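Local coordinates for reticulocyte-binding protein 2a (Plasmodium vivax, PDB 4Z8N) that probably lets the malaria parasite recognise red blood cells during invasion, this chain being its alpha-helical erythrocyte-binding domain, at residues Asp9-Asn12 with Gln16-Ser19; Val26-Phe31 with Asn57-Ser62; Ile81-Tyr86 with Glu98-Glu103; Leu189-Glu194 with Val199-Ile204. All coordinates share one frame; numbering follows the deposited sequence.

Interaction 1 (Asp9-Asn12 with Gln16-Ser19); sequences DFSN and QIIS
Asp-9 takes the hydroxyl of Ser-19 on its OD1, with OG at 2.8 Å and 48° out of the carboxylate plane, so the donor comes from above the group. The same OD1 accepts from the backbone N of Thr-20, while OD2 is held by His-221 and by a salt bridge to Arg-269; both oxygens of this buried carboxylate are satisfied. Its CB also rests on Ile-17 CG2, 3.7 Å away. Phe-10 forms the hydrogen-bonded pair of a small antiparallel hairpin with Ile-18: its N reaches Ile-18 O at 2.8 Å with an N-H...O angle of 170°, and Ile-18 N returns a bond to its O. Both side chains leave on the face opposite to Asp-9 and Ile-17, where both touch Gln-116 and Ile-18 also meets Met-119. Ser-11 OG, anti to its own N (chi1 -157°), bonds to Gln-16 O at 3.2 Å from above the carbonyl plane. Asn-12 lays its amide against Gln-16, whose CG lies 3.4 Å from Asn-12 OD1. With Arg-269 in a salt bridge to OD2 and His-221 NE2 hydrogen-bonded to it, Asp-9 is probably kept ionised; the bonds couple the hairpin to helices 246-297 and 199-237.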
loop_
_atom_site.group_PDB
_atom_site.type_symbol
_atom_site.label_atom_id
_atom_site.label_comp_id
_atom_site.label_asym_id
_atom_site.label_seq_id
_atom_site.Cartn_x
_atom_site.Cartn_y
_atom_site.Cartn_z
ATOM N N ASP A 9 3.822 0.674 -4.277
ATOM C CA ASP A 9 3.178 1.859 -3.732
ATOM C C ASP A 9 4.272 2.852 -3.369
ATOM O O ASP A 9 5.440 2.480 -3.294
ATOM C CB ASP A 9 2.324 1.514 -2.511
ATOM C CG ASP A 9 1.154 0.613 -2.852
ATOM O OD1 ASP A 9 0.610 0.740 -3.969
ATOM O OD2 ASP A 9 0.775 -0.220 -2.003
ATOM N N PHE A 10 3.904 4.108 -3.142
ATOM C CA PHE A 10 4.902 5.127 -2.829
ATOM C C PHE A 10 4.620 5.822 -1.503
ATOM O O PHE A 10 3.588 6.473 -1.335
ATOM C CB PHE A 10 4.975 6.156 -3.958
ATOM C CG PHE A 10 5.269 5.552 -5.298
ATOM C CD1 PHE A 10 6.548 5.114 -5.611
ATOM C CD2 PHE A 10 4.265 5.404 -6.241
ATOM C CE1 PHE A 10 6.820 4.548 -6.839
ATOM C CE2 PHE A 10 4.530 4.838 -7.473
ATOM C CZ PHE A 10 5.810 4.412 -7.775
ATOM N N SER A 11 5.544 5.669 -0.561
ATOM C CA SER A 11 5.457 6.363 0.718
ATOM C C SER A 11 6.315 7.622 0.677
ATOM O O SER A 11 7.055 7.839 -0.285
ATOM C CB SER A 11 5.897 5.449 1.861
ATOM O OG SER A 11 5.344 5.881 3.092
ATOM N N ASN A 12 6.225 8.454 1.710
ATOM C CA ASN A 12 6.981 9.702 1.702
ATOM C C ASN A 12 7.364 10.249 3.071
ATOM O O ASN A 12 7.438 9.518 4.062
ATOM C CB ASN A 12 6.196 10.781 0.945
ATOM C CG ASN A 12 4.912 11.195 1.657
ATOM O OD1 ASN A 12 4.558 10.660 2.709
ATOM N ND2 ASN A 12 4.216 12.168 1.084
ATOM N N GLN A 16 2.356 9.056 4.477
ATOM C CA GLN A 16 1.251 8.757 3.582
ATOM C C GLN A 16 1.709 7.725 2.550
ATOM O O GLN A 16 2.878 7.690 2.160
ATOM C CB GLN A 16 0.742 10.034 2.903
ATOM C CG GLN A 16 1.362 10.282 1.532
ATOM C CD GLN A 16 0.773 11.474 0.788
ATOM O OE1 GLN A 16 -0.330 11.944 1.085
ATOM N NE2 GLN A 16 1.510 11.960 -0.202
ATOM N N ILE A 17 0.798 6.856 2.140
ATOM C CA ILE A 17 1.113 5.877 1.115
ATOM C C ILE A 17 0.208 6.112 -0.081
ATOM O O ILE A 17 -1.010 5.956 0.011
ATOM C CB ILE A 17 0.953 4.428 1.625
ATOM C CG1 ILE A 17 1.922 4.152 2.781
ATOM C CG2 ILE A 17 1.186 3.437 0.494
ATOM C CD1 ILE A 17 1.816 2.745 3.352
ATOM N N ILE A 18 0.804 6.517 -1.195
ATOM C CA ILE A 18 0.057 6.663 -2.434
ATOM C C ILE A 18 0.137 5.360 -3.210
ATOM O O ILE A 18 1.224 4.911 -3.572
ATOM C CB ILE A 18 0.587 7.822 -3.284
ATOM C CG1 ILE A 18 0.383 9.145 -2.545
ATOM C CG2 ILE A 18 -0.110 7.851 -4.635
ATOM C CD1 ILE A 18 0.885 10.347 -3.301
ATOM N N SER A 19 -1.016 4.747 -3.452
ATOM C CA SER A 19 -1.057 3.437 -4.082
ATOM C C SER A 19 -1.306 3.537 -5.583
ATOM O O SER A 19 -1.990 4.446 -6.051
ATOM C CB SER A 19 -2.129 2.567 -3.424
ATOM O OG SER A 19 -2.152 1.270 -3.986
#

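Interaction 2 (Val26-Phe31 with Asn57-Ser62); sequences VQMNYF and NPLMSS
Met-28 and Met-60 meet through their methyl ends: Met-28 CE lies 3.6 Å from Met-60 CB, and the two CE atoms are also 3.6 Å apart. The two chains lie alongside, running opposite ways, which is why each methyl reaches back toward its partner's root; Met-60 CE approaches Met-28 CB to 3.8 Å. Beside this pair the sulfur of Met-28 touches Leu-59 CD2 at 4.0 Å, the two side chains crossing at a slant. No hydrogen bond joins the segments, so the contact is wholly apolar and rests on thioether and methyl groups.

Torsions explain the reach. Met-28 starts with CG anti to its carbonyl carbon and then bends at chi2 (-63°) and again, in the same sense, at chi3, bringing CE against Met-60 CB. Met-60 bends in the opposite sense at chi2 (63°) and at chi3, which turns its methyl back to Met-28. Such contacts between helices 26-37 and 42-69 belong to the all-helical scaffold of the erythrocyte-binding domain; here the nearest CA atoms, those of Met-28 and Met-60, remain 7.9 Å apart, and long methionine side chains span the distance.

Farther out, Met-28 also packs on Val-56 of helix 42-69, Leu-59 on Arg-125 and Met-126 of helix 119-136, and Met-60 is flanked by Tyr-22, Pro-23 and Phe-24 from the loop leading into helix 26-37. One turn on from Met-28, Phe-31 sets its ring edge-to-face with Phe-129, which places helix 26-37 against helix 119-136.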
loop_
_atom_site.group_PDB
_atom_site.type_symbol
_atom_site.label_atom_id
_atom_site.label_comp_id
_atom_site.label_asym_id
_atom_site.label_seq_id
_atom_site.Cartn_x
_atom_site.Cartn_y
_atom_site.Cartn_z
ATOM N N VAL A 26 -5.960 6.773 0.789
ATOM C CA VAL A 26 -6.656 6.202 1.938
ATOM C C VAL A 26 -7.908 7.010 2.296
ATOM O O VAL A 26 -8.878 6.455 2.809
ATOM C CB VAL A 26 -5.721 6.095 3.170
ATOM C CG1 VAL A 26 -5.307 7.475 3.667
ATOM C CG2 VAL A 26 -6.383 5.290 4.282
ATOM N N GLN A 27 -7.894 8.310 2.004
ATOM C CA GLN A 27 -9.056 9.167 2.246
ATOM C C GLN A 27 -10.280 8.667 1.480
ATOM O O GLN A 27 -11.407 8.747 1.972
ATOM C CB GLN A 27 -8.758 10.619 1.848
ATOM C CG GLN A 27 -7.684 11.312 2.686
ATOM C CD GLN A 27 -6.309 11.267 2.040
ATOM O OE1 GLN A 27 -5.849 10.213 1.597
ATOM N NE2 GLN A 27 -5.645 12.417 1.981
ATOM N N MET A 28 -10.050 8.155 0.274
ATOM C CA MET A 28 -11.131 7.664 -0.573
ATOM C C MET A 28 -11.752 6.426 0.048
ATOM O O MET A 28 -12.962 6.216 -0.029
ATOM C CB MET A 28 -10.619 7.360 -1.984
ATOM C CG MET A 28 -9.919 8.539 -2.652
ATOM S SD MET A 28 -11.001 9.961 -2.912
ATOM C CE MET A 28 -11.929 9.432 -4.344
ATOM N N ASN A 29 -10.908 5.609 0.666
ATOM C CA ASN A 29 -11.369 4.448 1.405
ATOM C C ASN A 29 -12.210 4.889 2.597
ATOM O O ASN A 29 -13.244 4.297 2.903
ATOM C CB ASN A 29 -10.180 3.609 1.873
ATOM C CG ASN A 29 -10.549 2.163 2.117
ATOM O OD1 ASN A 29 -11.369 1.857 2.981
ATOM N ND2 ASN A 29 -9.935 1.262 1.362
ATOM N N TYR A 30 -11.754 5.946 3.259
ATOM C CA TYR A 30 -12.449 6.506 4.410
ATOM C C TYR A 30 -13.837 7.031 4.034
ATOM O O TYR A 30 -14.812 6.796 4.750
ATOM C CB TYR A 30 -11.603 7.621 5.035
ATOM C CG TYR A 30 -12.321 8.439 6.084
ATOM C CD1 TYR A 30 -12.485 7.958 7.376
ATOM C CD2 TYR A 30 -12.823 9.700 5.785
ATOM C CE1 TYR A 30 -13.137 8.701 8.337
ATOM C CE2 TYR A 30 -13.478 10.454 6.743
ATOM C CZ TYR A 30 -13.632 9.948 8.015
ATOM O OH TYR A 30 -14.278 10.687 8.973
ATOM N N PHE A 31 -13.926 7.732 2.907
ATOM C CA PHE A 31 -15.195 8.298 2.464
ATOM C C PHE A 31 -16.205 7.201 2.137
ATOM O O PHE A 31 -17.411 7.381 2.322
ATOM C CB PHE A 31 -14.983 9.205 1.249
ATOM C CG PHE A 31 -14.145 10.418 1.538
ATOM C CD1 PHE A 31 -14.185 11.025 2.784
ATOM C CD2 PHE A 31 -13.308 10.947 0.568
ATOM C CE1 PHE A 31 -13.414 12.143 3.056
ATOM C CE2 PHE A 31 -12.531 12.064 0.833
ATOM C CZ PHE A 31 -12.585 12.663 2.079
ATOM N N ASN A 57 -16.876 11.108 -6.436
ATOM C CA ASN A 57 -16.885 10.354 -7.690
ATOM C C ASN A 57 -16.148 11.037 -8.851
ATOM O O ASN A 57 -15.396 10.371 -9.566
ATOM C CB ASN A 57 -18.325 10.029 -8.104
ATOM C CG ASN A 57 -18.921 8.895 -7.294
ATOM O OD1 ASN A 57 -18.209 7.994 -6.849
ATOM N ND2 ASN A 57 -20.234 8.932 -7.099
ATOM N N PRO A 58 -16.352 12.355 -9.056
ATOM C CA PRO A 58 -15.543 12.987 -10.105
ATOM C C PRO A 58 -14.056 13.016 -9.758
ATOM O O PRO A 58 -13.214 12.929 -10.654
ATOM C CB PRO A 58 -16.107 14.409 -10.181
ATOM C CG PRO A 58 -17.480 14.305 -9.625
ATOM C CD PRO A 58 -17.380 13.279 -8.542
ATOM N N LEU A 59 -13.742 13.139 -8.471
ATOM C CA LEU A 59 -12.354 13.138 -8.019
ATOM C C LEU A 59 -11.692 11.792 -8.297
ATOM O O LEU A 59 -10.570 11.739 -8.800
ATOM C CB LEU A 59 -12.267 13.471 -6.528
ATOM C CG LEU A 59 -10.869 13.389 -5.905
ATOM C CD1 LEU A 59 -9.904 14.343 -6.593
ATOM C CD2 LEU A 59 -10.925 13.668 -4.413
ATOM N N MET A 60 -12.394 10.711 -7.968
ATOM C CA MET A 60 -11.888 9.363 -8.213
ATOM C C MET A 60 -11.659 9.130 -9.705
ATOM O O MET A 60 -10.680 8.497 -10.103
ATOM C CB MET A 60 -12.854 8.310 -7.659
ATOM C CG MET A 60 -12.423 6.879 -7.935
ATOM S SD MET A 60 -10.851 6.468 -7.137
ATOM C CE MET A 60 -11.389 6.037 -5.482
ATOM N N SER A 61 -12.567 9.650 -10.523
ATOM C CA SER A 61 -12.463 9.508 -11.970
ATOM C C SER A 61 -11.218 10.212 -12.502
ATOM O O SER A 61 -10.525 9.689 -13.373
ATOM C CB SER A 61 -13.717 10.055 -12.652
ATOM O OG SER A 61 -14.860 9.294 -12.295
ATOM N N SER A 62 -10.934 11.395 -11.966
ATOM C CA SER A 62 -9.764 12.164 -12.377
ATOM C C SER A 62 -8.470 11.455 -11.983
ATOM O O SER A 62 -7.501 11.444 -12.743
ATOM C CB SER A 62 -9.802 13.566 -11.769
ATOM O OG SER A 62 -10.932 14.288 -12.231
#

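Interaction 3 (Ile81-Tyr86 with Glu98-Glu103); sequences IFVLEY and EAKHNE
A helical hairpin, helix 71-85 turning back through the short helix 87-90 into helix 94-115, is closed near its turn by Leu-84, Val-83, Lys-100 and His-101. It forms part of the all-helical erythrocyte-binding domain. The short axes of helices 81-85 and 98-103 approach to 9.8 Å and run at 143° between their N-to-C directions, roughly antiparallel but clearly splayed. The closest backbone point is Leu-84 opposite His-101, with CA atoms 7.0 Å apart.

Leu-84 and Lys-100 carry most of the contact, the leucine with a forked grip on the facing helix. Its CD2 touches Lys-100 CB at 3.7 Å and lies equally near the backbone N of His-101, while CD1 stands 4.0 Å from His-101 CA. The leucine thus bears on the backbone between these two residues, and CD1 reaches the imidazole ring only at a slant. CG anti to the carbonyl carbon (chi1 -64°) and an extended chi2 send the fork outward from helix 81-85. Phe-206 of helix 199-237 and Tyr-104 of helix 94-115 also touch the buried Leu-84 side chain, and Leu-84 O accepts from Tyr-97 OH.

Val-83 makes a lighter contact with the aliphatic part of Lys-100, the two side chains crossing at about a right angle. The lysine therefore divides its work: its methylene carbons cover the apolar side chains, while the bend at chi2 (68°) and again at chi4 carries the ammonium away along its own helix. There Lys-100 NZ forms a salt bridge with Glu-103 OE1 at 3.1 Å, although the hydrogen bond within it is weak.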
loop_
_atom_site.group_PDB
_atom_site.type_symbol
_atom_site.label_atom_id
_atom_site.label_comp_id
_atom_site.label_asym_id
_atom_site.label_seq_id
_atom_site.Cartn_x
_atom_site.Cartn_y
_atom_site.Cartn_z
ATOM N N ILE A 81 12.549 -4.383 -16.283
ATOM C CA ILE A 81 12.705 -5.314 -15.168
ATOM C C ILE A 81 12.818 -6.756 -15.664
ATOM O O ILE A 81 13.619 -7.538 -15.149
ATOM C CB ILE A 81 11.524 -5.190 -14.177
ATOM C CG1 ILE A 81 11.560 -3.826 -13.490
ATOM C CG2 ILE A 81 11.560 -6.307 -13.144
ATOM C CD1 ILE A 81 10.403 -3.576 -12.562
ATOM N N PHE A 82 12.020 -7.095 -16.674
ATOM C CA PHE A 82 12.048 -8.430 -17.271
ATOM C C PHE A 82 13.436 -8.749 -17.836
ATOM O O PHE A 82 13.939 -9.863 -17.674
ATOM C CB PHE A 82 10.979 -8.546 -18.364
ATOM C CG PHE A 82 10.881 -9.914 -18.987
ATOM C CD1 PHE A 82 10.850 -11.052 -18.197
ATOM C CD2 PHE A 82 10.794 -10.060 -20.365
ATOM C CE1 PHE A 82 10.754 -12.311 -18.767
ATOM C CE2 PHE A 82 10.696 -11.317 -20.944
ATOM C CZ PHE A 82 10.675 -12.444 -20.143
ATOM N N VAL A 83 14.053 -7.765 -18.488
ATOM C CA VAL A 83 15.406 -7.928 -19.014
ATOM C C VAL A 83 16.418 -8.116 -17.884
ATOM O O VAL A 83 17.313 -8.959 -17.967
ATOM C CB VAL A 83 15.840 -6.719 -19.875
ATOM C CG1 VAL A 83 17.249 -6.928 -20.414
ATOM C CG2 VAL A 83 14.864 -6.497 -21.019
ATOM N N LEU A 84 16.261 -7.332 -16.823
ATOM C CA LEU A 84 17.193 -7.357 -15.701
ATOM C C LEU A 84 17.057 -8.618 -14.849
ATOM O O LEU A 84 17.995 -9.003 -14.148
ATOM C CB LEU A 84 16.992 -6.118 -14.824
ATOM C CG LEU A 84 17.295 -4.767 -15.473
ATOM C CD1 LEU A 84 16.849 -3.634 -14.565
ATOM C CD2 LEU A 84 18.779 -4.643 -15.794
ATOM N N GLU A 85 15.893 -9.257 -14.908
ATOM C CA GLU A 85 15.645 -10.465 -14.122
ATOM C C GLU A 85 16.037 -11.721 -14.884
ATOM O O GLU A 85 16.361 -12.749 -14.286
ATOM C CB GLU A 85 14.175 -10.551 -13.711
ATOM C CG GLU A 85 13.780 -9.576 -12.617
ATOM C CD GLU A 85 12.340 -9.755 -12.176
ATOM O OE1 GLU A 85 11.583 -10.455 -12.880
ATOM O OE2 GLU A 85 11.972 -9.203 -11.119
ATOM N N TYR A 86 16.001 -11.633 -16.208
ATOM C CA TYR A 86 16.361 -12.763 -17.054
ATOM C C TYR A 86 17.374 -12.364 -18.123
ATOM O O TYR A 86 17.074 -12.426 -19.314
ATOM C CB TYR A 86 15.106 -13.351 -17.706
ATOM C CG TYR A 86 14.086 -13.860 -16.707
ATOM C CD1 TYR A 86 13.119 -13.015 -16.179
ATOM C CD2 TYR A 86 14.099 -15.184 -16.289
ATOM C CE1 TYR A 86 12.189 -13.476 -15.264
ATOM C CE2 TYR A 86 13.172 -15.654 -15.375
ATOM C CZ TYR A 86 12.221 -14.797 -14.866
ATOM O OH TYR A 86 11.299 -15.264 -13.957
ATOM N N GLU A 98 24.211 -3.044 -17.430
ATOM C CA GLU A 98 24.425 -1.884 -16.571
ATOM C C GLU A 98 23.669 -0.669 -17.099
ATOM O O GLU A 98 23.140 0.127 -16.326
ATOM C CB GLU A 98 25.920 -1.575 -16.449
ATOM C CG GLU A 98 26.710 -2.655 -15.719
ATOM C CD GLU A 98 28.210 -2.432 -15.777
ATOM O OE1 GLU A 98 28.655 -1.521 -16.508
ATOM O OE2 GLU A 98 28.947 -3.171 -15.090
ATOM N N ALA A 99 23.621 -0.535 -18.420
ATOM C CA ALA A 99 22.861 0.536 -19.049
ATOM C C ALA A 99 21.366 0.336 -18.817
ATOM O O ALA A 99 20.622 1.297 -18.611
ATOM C CB ALA A 99 23.171 0.603 -20.539
ATOM N N LYS A 100 20.936 -0.921 -18.843
ATOM C CA LYS A 100 19.534 -1.256 -18.627
ATOM C C LYS A 100 19.119 -0.957 -17.191
ATOM O O LYS A 100 17.992 -0.533 -16.935
ATOM C CB LYS A 100 19.277 -2.729 -18.949
ATOM C CG LYS A 100 18.032 -2.965 -19.785
ATOM C CD LYS A 100 18.212 -2.413 -21.188
ATOM C CE LYS A 100 16.924 -2.497 -21.990
ATOM N NZ LYS A 100 15.832 -1.701 -21.360
ATOM N N HIS A 101 20.035 -1.184 -16.255
ATOM C CA HIS A 101 19.767 -0.886 -14.858
ATOM C C HIS A 101 19.658 0.618 -14.665
ATOM O O HIS A 101 18.798 1.103 -13.928
ATOM C CB HIS A 101 20.856 -1.459 -13.953
ATOM C CG HIS A 101 20.583 -1.264 -12.495
ATOM N ND1 HIS A 101 19.793 -2.125 -11.765
ATOM C CD2 HIS A 101 20.985 -0.299 -11.634
ATOM C CE1 HIS A 101 19.724 -1.702 -10.514
ATOM N NE2 HIS A 101 20.438 -0.598 -10.409
ATOM N N ASN A 102 20.541 1.351 -15.334
ATOM C CA ASN A 102 20.490 2.805 -15.328
ATOM C C ASN A 102 19.150 3.298 -15.875
ATOM O O ASN A 102 18.554 4.237 -15.346
ATOM C CB ASN A 102 21.652 3.374 -16.143
ATOM C CG ASN A 102 21.811 4.868 -15.968
ATOM O OD1 ASN A 102 22.431 5.329 -15.010
ATOM N ND2 ASN A 102 21.258 5.634 -16.899
ATOM N N GLU A 103 18.678 2.643 -16.930
ATOM C CA GLU A 103 17.390 2.958 -17.536
ATOM C C GLU A 103 16.236 2.663 -16.577
ATOM O O GLU A 103 15.257 3.410 -16.515
ATOM C CB GLU A 103 17.217 2.169 -18.836
ATOM C CG GLU A 103 15.990 2.542 -19.648
ATOM C CD GLU A 103 15.981 1.878 -21.014
ATOM O OE1 GLU A 103 16.987 1.225 -21.365
ATOM O OE2 GLU A 103 14.970 2.010 -21.737
#

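Interaction 4 (Leu189-Glu194 with Val199-Ile204); sequences LKVKQE and VTISAI
The helices carrying Val-191, Lys-192 and Ile-201 are separated by a short connection, and the nearest CA atoms across them, those of Lys-192 and Ile-201, stand 8.1 Å apart. No backbone or side-chain hydrogen bond spans the segments. At this distance the link is made by Ile-201, which points toward helix 189-194 and offers two of its branches to two successive residues. Its CD1, at the end of the extended branch (chi2 179°), meets Val-191 CG1 at 4.0 Å; its CG2 touches Lys-192 CG at 4.1 Å. Each pair overlaps flank to flank, pointing in opposing senses.

This is the turn end of a helical hairpin, joining helix 168-194 to helix 199-237 at one end of the elongated helical domain. Asn-198 marks the start of the second helix: its OD1 accepts from Ile-201 N and its O from Ser-202 OG. Leu-291 of helix 246-297 and Met-188 also pack on Ile-201, which is buried, whereas Lys-192 is exposed. The lysine lends only its aliphatic part to the contact; bends at chi3 and chi4 return NZ to its own helix, where it bonds to Met-188 O.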
loop_
_atom_site.group_PDB
_atom_site.type_symbol
_atom_site.label_atom_id
_atom_site.label_comp_id
_atom_site.label_asym_id
_atom_site.label_seq_id
_atom_site.Cartn_x
_atom_site.Cartn_y
_atom_site.Cartn_z
ATOM N N LEU A 189 28.941 -9.783 -1.766
ATOM C CA LEU A 189 30.105 -8.911 -1.637
ATOM C C LEU A 189 31.379 -9.749 -1.606
ATOM O O LEU A 189 32.424 -9.327 -2.100
ATOM C CB LEU A 189 30.014 -8.049 -0.378
ATOM C CG LEU A 189 28.941 -6.961 -0.323
ATOM C CD1 LEU A 189 29.000 -6.243 1.017
ATOM C CD2 LEU A 189 29.106 -5.975 -1.471
ATOM N N LYS A 190 31.286 -10.937 -1.017
ATOM C CA LYS A 190 32.422 -11.850 -0.982
ATOM C C LYS A 190 32.610 -12.515 -2.346
ATOM O O LYS A 190 33.734 -12.802 -2.757
ATOM C CB LYS A 190 32.235 -12.909 0.109
ATOM C CG LYS A 190 33.460 -13.775 0.343
ATOM C CD LYS A 190 34.656 -12.926 0.741
ATOM C CE LYS A 190 35.957 -13.571 0.310
ATOM N NZ LYS A 190 37.121 -12.682 0.569
ATOM N N VAL A 191 31.500 -12.754 -3.041
ATOM C CA VAL A 191 31.528 -13.363 -4.369
ATOM C C VAL A 191 32.243 -12.466 -5.379
ATOM O O VAL A 191 33.065 -12.938 -6.171
ATOM C CB VAL A 191 30.103 -13.666 -4.877
ATOM C CG1 VAL A 191 30.130 -14.075 -6.341
ATOM C CG2 VAL A 191 29.456 -14.748 -4.027
ATOM N N LYS A 192 31.941 -11.171 -5.341
ATOM C CA LYS A 192 32.541 -10.224 -6.278
ATOM C C LYS A 192 34.043 -10.048 -6.051
ATOM O O LYS A 192 34.754 -9.555 -6.925
ATOM C CB LYS A 192 31.837 -8.870 -6.192
ATOM C CG LYS A 192 30.510 -8.814 -6.941
ATOM C CD LYS A 192 29.989 -7.388 -7.053
ATOM C CE LYS A 192 28.931 -7.091 -5.997
ATOM N NZ LYS A 192 28.275 -8.326 -5.483
ATOM N N GLN A 193 34.525 -10.449 -4.879
ATOM C CA GLN A 193 35.957 -10.413 -4.600
ATOM C C GLN A 193 36.674 -11.595 -5.246
ATOM O O GLN A 193 37.871 -11.533 -5.516
ATOM C CB GLN A 193 36.221 -10.415 -3.091
ATOM C CG GLN A 193 35.966 -9.089 -2.393
ATOM C CD GLN A 193 36.335 -9.135 -0.918
ATOM O OE1 GLN A 193 36.396 -10.206 -0.316
ATOM N NE2 GLN A 193 36.590 -7.969 -0.334
ATOM N N GLU A 194 35.931 -12.669 -5.494
ATOM C CA GLU A 194 36.522 -13.925 -5.945
ATOM C C GLU A 194 36.204 -14.252 -7.403
ATOM O O GLU A 194 36.960 -14.961 -8.066
ATOM C CB GLU A 194 36.049 -15.073 -5.048
ATOM C CG GLU A 194 36.413 -14.904 -3.578
ATOM C CD GLU A 194 37.910 -14.967 -3.335
ATOM O OE1 GLU A 194 38.609 -15.668 -4.097
ATOM O OE2 GLU A 194 38.388 -14.314 -2.384
ATOM N N VAL A 199 26.509 -11.187 -15.834
ATOM C CA VAL A 199 25.100 -10.796 -15.780
ATOM C C VAL A 199 24.315 -11.573 -14.720
ATOM O O VAL A 199 23.351 -11.055 -14.157
ATOM C CB VAL A 199 24.408 -10.969 -17.153
ATOM C CG1 VAL A 199 24.948 -9.952 -18.148
ATOM C CG2 VAL A 199 24.582 -12.388 -17.678
ATOM N N THR A 200 24.728 -12.808 -14.446
ATOM C CA THR A 200 24.083 -13.605 -13.404
ATOM C C THR A 200 24.307 -12.970 -12.033
ATOM O O THR A 200 23.381 -12.858 -11.232
ATOM C CB THR A 200 24.600 -15.057 -13.393
ATOM O OG1 THR A 200 24.270 -15.690 -14.634
ATOM C CG2 THR A 200 23.972 -15.844 -12.244
ATOM N N ILE A 201 25.541 -12.548 -11.776
ATOM C CA ILE A 201 25.866 -11.844 -10.541
ATOM C C ILE A 201 25.087 -10.534 -10.453
ATOM O O ILE A 201 24.520 -10.204 -9.410
ATOM C CB ILE A 201 27.381 -11.557 -10.436
ATOM C CG1 ILE A 201 28.148 -12.860 -10.197
ATOM C CG2 ILE A 201 27.671 -10.555 -9.323
ATOM C CD1 ILE A 201 29.654 -12.681 -10.099
ATOM N N SER A 202 25.054 -9.799 -11.561
ATOM C CA SER A 202 24.339 -8.531 -11.617
ATOM C C SER A 202 22.847 -8.726 -11.361
ATOM O O SER A 202 22.217 -7.916 -10.683
ATOM C CB SER A 202 24.561 -7.853 -12.969
ATOM O OG SER A 202 25.937 -7.604 -13.192
ATOM N N ALA A 203 22.289 -9.809 -11.893
ATOM C CA ALA A 203 20.866 -10.105 -11.726
ATOM C C ALA A 203 20.502 -10.434 -10.273
ATOM O O ALA A 203 19.453 -10.026 -9.779
ATOM C CB ALA A 203 20.458 -11.254 -12.647
ATOM N N ILE A 204 21.377 -11.183 -9.607
ATOM C CA ILE A 204 21.204 -11.582 -8.211
ATOM C C ILE A 204 21.147 -10.350 -7.315
ATOM O O ILE A 204 20.237 -10.161 -6.499
ATOM C CB ILE A 204 22.366 -12.497 -7.773
ATOM C CG1 ILE A 204 22.243 -13.862 -8.437
ATOM C CG2 ILE A 204 22.424 -12.661 -6.278
ATOM C CD1 ILE A 204 23.371 -14.799 -8.095
#

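Overall arrangement
Along the chain the four contacts follow in series. The centre of interaction 1 lies about 7 Å from that of the chain, and the chain passes from the second strand into helix 26-37 of interaction 2, whose centre is about 15 Å away. Interactions 3 and 4 share the far end of the domain: their centres are about 15 Å apart, and Leu-84 O touches Ala-203 CB at 3.7 Å. Interactions 2 and 4 sit on opposite sides of the chain's centre, with their centres about 45 Å apart. Helix 199-237 runs from interaction 4 to interaction 1, where His-221 meets Asp-9, so one long helix connects the end of this elongated domain with its middle.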